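Local coordinates for protein pectate lyase/Amb allergen (Acidovorax citrulli, PDB 4HWV) that probably cleaves pectate, the demethylated pectin of plant cell walls, as a secreted, calcium-binding polysaccharide lyase of family 1, at residues N242-G247 with G279-T284. Sequence-based numbering, arbitrary orientation.
Sequences NTFSDG and GLVDVT. With CA (calcium ion), chain C.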
loop_
_atom_site.group_PDB
_atom_site.type_symbol
_atom_site.label_atom_id
_atom_site.label_comp_id
_atom_site.label_asym_id
_atom_site.label_seq_id
_atom_site.Cartn_x
_atom_site.Cartn_y
_atom_site.Cartn_z
ATOM N N ASN A 242 -8.071 -17.879 1.468
ATOM C CA ASN A 242 -8.218 -16.447 1.213
ATOM C C ASN A 242 -6.927 -15.755 1.601
ATOM O O ASN A 242 -6.065 -16.333 2.283
ATOM C CB ASN A 242 -9.362 -15.834 2.033
ATOM C CG ASN A 242 -10.671 -16.545 1.804
ATOM O OD1 ASN A 242 -11.306 -16.370 0.757
ATOM N ND2 ASN A 242 -11.087 -17.356 2.782
ATOM N N THR A 243 -6.794 -14.512 1.152
ATOM C CA THR A 243 -5.693 -13.662 1.581
ATOM C C THR A 243 -6.298 -12.448 2.271
ATOM O O THR A 243 -7.341 -11.954 1.838
ATOM C CB THR A 243 -4.837 -13.270 0.368
ATOM O OG1 THR A 243 -4.274 -14.470 -0.172
ATOM C CG2 THR A 243 -3.708 -12.288 0.742
ATOM N N PHE A 244 -5.675 -11.989 3.363
ATOM C CA PHE A 244 -6.161 -10.842 4.140
ATOM C C PHE A 244 -4.978 -9.953 4.462
ATOM O O PHE A 244 -3.930 -10.454 4.862
ATOM C CB PHE A 244 -6.712 -11.287 5.492
ATOM C CG PHE A 244 -7.901 -12.207 5.417
ATOM C CD1 PHE A 244 -7.744 -13.575 5.248
ATOM C CD2 PHE A 244 -9.181 -11.705 5.617
ATOM C CE1 PHE A 244 -8.852 -14.414 5.225
ATOM C CE2 PHE A 244 -10.279 -12.539 5.605
ATOM C CZ PHE A 244 -10.118 -13.888 5.397
ATOM N N SER A 245 -5.151 -8.633 4.348
ATOM C CA SER A 245 -4.082 -7.691 4.700
ATOM C C SER A 245 -4.642 -6.288 4.871
ATOM O O SER A 245 -5.814 -6.045 4.575
ATOM C CB SER A 245 -3.018 -7.632 3.602
ATOM O OG SER A 245 -3.515 -6.945 2.483
ATOM N N ASP A 246 -3.787 -5.358 5.295
ATOM C CA ASP A 246 -4.160 -3.945 5.328
ATOM C C ASP A 246 -3.978 -3.256 3.972
ATOM O O ASP A 246 -3.965 -2.023 3.897
ATOM C CB ASP A 246 -3.377 -3.195 6.407
ATOM C CG ASP A 246 -3.857 -3.537 7.809
ATOM O OD1 ASP A 246 -4.934 -4.181 7.934
ATOM O OD2 ASP A 246 -3.162 -3.140 8.780
ATOM N N GLY A 247 -3.859 -4.042 2.896
ATOM C CA GLY A 247 -3.673 -3.459 1.585
ATOM C C GLY A 247 -2.482 -2.521 1.563
ATOM O O GLY A 247 -1.447 -2.810 2.166
ATOM N N GLY A 279 -9.639 -5.699 13.536
ATOM C CA GLY A 279 -9.157 -7.057 13.331
ATOM C C GLY A 279 -9.068 -7.474 11.876
ATOM O O GLY A 279 -9.616 -6.815 10.974
ATOM N N LEU A 280 -8.405 -8.600 11.637
ATOM C CA LEU A 280 -8.596 -9.289 10.347
ATOM C C LEU A 280 -9.880 -10.123 10.410
ATOM O O LEU A 280 -10.834 -9.851 9.683
ATOM C CB LEU A 280 -7.387 -10.167 9.995
ATOM C CG LEU A 280 -6.087 -9.386 9.738
ATOM C CD1 LEU A 280 -4.909 -10.326 9.508
ATOM C CD2 LEU A 280 -6.240 -8.405 8.568
ATOM N N VAL A 281 -9.893 -11.118 11.295
ATOM C CA VAL A 281 -11.090 -11.912 11.567
ATOM C C VAL A 281 -11.225 -12.020 13.080
ATOM O O VAL A 281 -10.367 -12.607 13.741
ATOM C CB VAL A 281 -11.049 -13.329 10.948
ATOM C CG1 VAL A 281 -12.379 -14.034 11.225
ATOM C CG2 VAL A 281 -10.757 -13.268 9.443
ATOM N N ASP A 282 -12.296 -11.439 13.618
ATOM C CA ASP A 282 -12.569 -11.502 15.052
ATOM C C ASP A 282 -13.756 -12.420 15.274
ATOM O O ASP A 282 -14.743 -12.353 14.534
ATOM C CB ASP A 282 -12.871 -10.115 15.627
ATOM C CG ASP A 282 -11.636 -9.238 15.750
ATOM O OD1 ASP A 282 -10.490 -9.712 15.575
ATOM O OD2 ASP A 282 -11.827 -8.034 16.032
ATOM N N VAL A 283 -13.666 -13.265 16.290
ATOM C CA VAL A 283 -14.745 -14.195 16.636
ATOM C C VAL A 283 -15.110 -13.892 18.071
ATOM O O VAL A 283 -14.290 -14.062 18.970
ATOM C CB VAL A 283 -14.303 -15.679 16.493
ATOM C CG1 VAL A 283 -15.474 -16.604 16.767
ATOM C CG2 VAL A 283 -13.694 -15.935 15.111
ATOM N N THR A 284 -16.326 -13.404 18.286
ATOM C CA THR A 284 -16.736 -12.936 19.612
ATOM C C THR A 284 -18.163 -13.405 19.889
ATOM O O THR A 284 -18.812 -13.986 19.019
ATOM C CB THR A 284 -16.683 -11.396 19.696
ATOM O OG1 THR A 284 -17.577 -10.847 18.722
ATOM C CG2 THR A 284 -15.267 -10.872 19.453
HETATM CA CA CA C . -13.268 -6.414 15.499
HETATM O O HOH W 1 -13.740 -5.795 18.039
HETATM O O HOH W 2 -15.244 -7.715 16.757
HETATM O O HOH W 3 -15.205 -4.648 15.129
#
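Phe244 and Val281 belong to strands of two different sheets, yet they meet in the interior of the right-handed parallel beta-helix with no hydrogen bond between 242-247 and 279-284. The pairing illustrates how such a solenoid is filled: backbone bonds run along its axis, from 243-245 to strands 201-203 and 296-300, whereas here the contact across the interior is made by apolar groups. With CG beside its own backbone N (chi1 -62°), the Phe244 ring reaches inward, and CE2 lies 3.9 Å from CG2 of Val281, the methyl approaching the ring obliquely. The aromatic also stacks with Phe202 and meets Phe297, so rings of successive coils line up along the core. Next to it, CD2 of Leu280 packs 4.2 Å from CB of Phe244, with OD1 of Asp246, which is hydrogen-bonded to His300, at the margin of contact. At the end of the strand an ST turn forms around Asp246, Gly247 N donating to Ser245 OG at 3.0 Å. The partner strand faces two environments: Val281 serves the core, while Asp282 joins Asp227 and Asp278 around the calcium ion. Asp282 divides its carboxylate, OD1 accepting from Leu305 N and OD2 binding calcium at 2.2 Å.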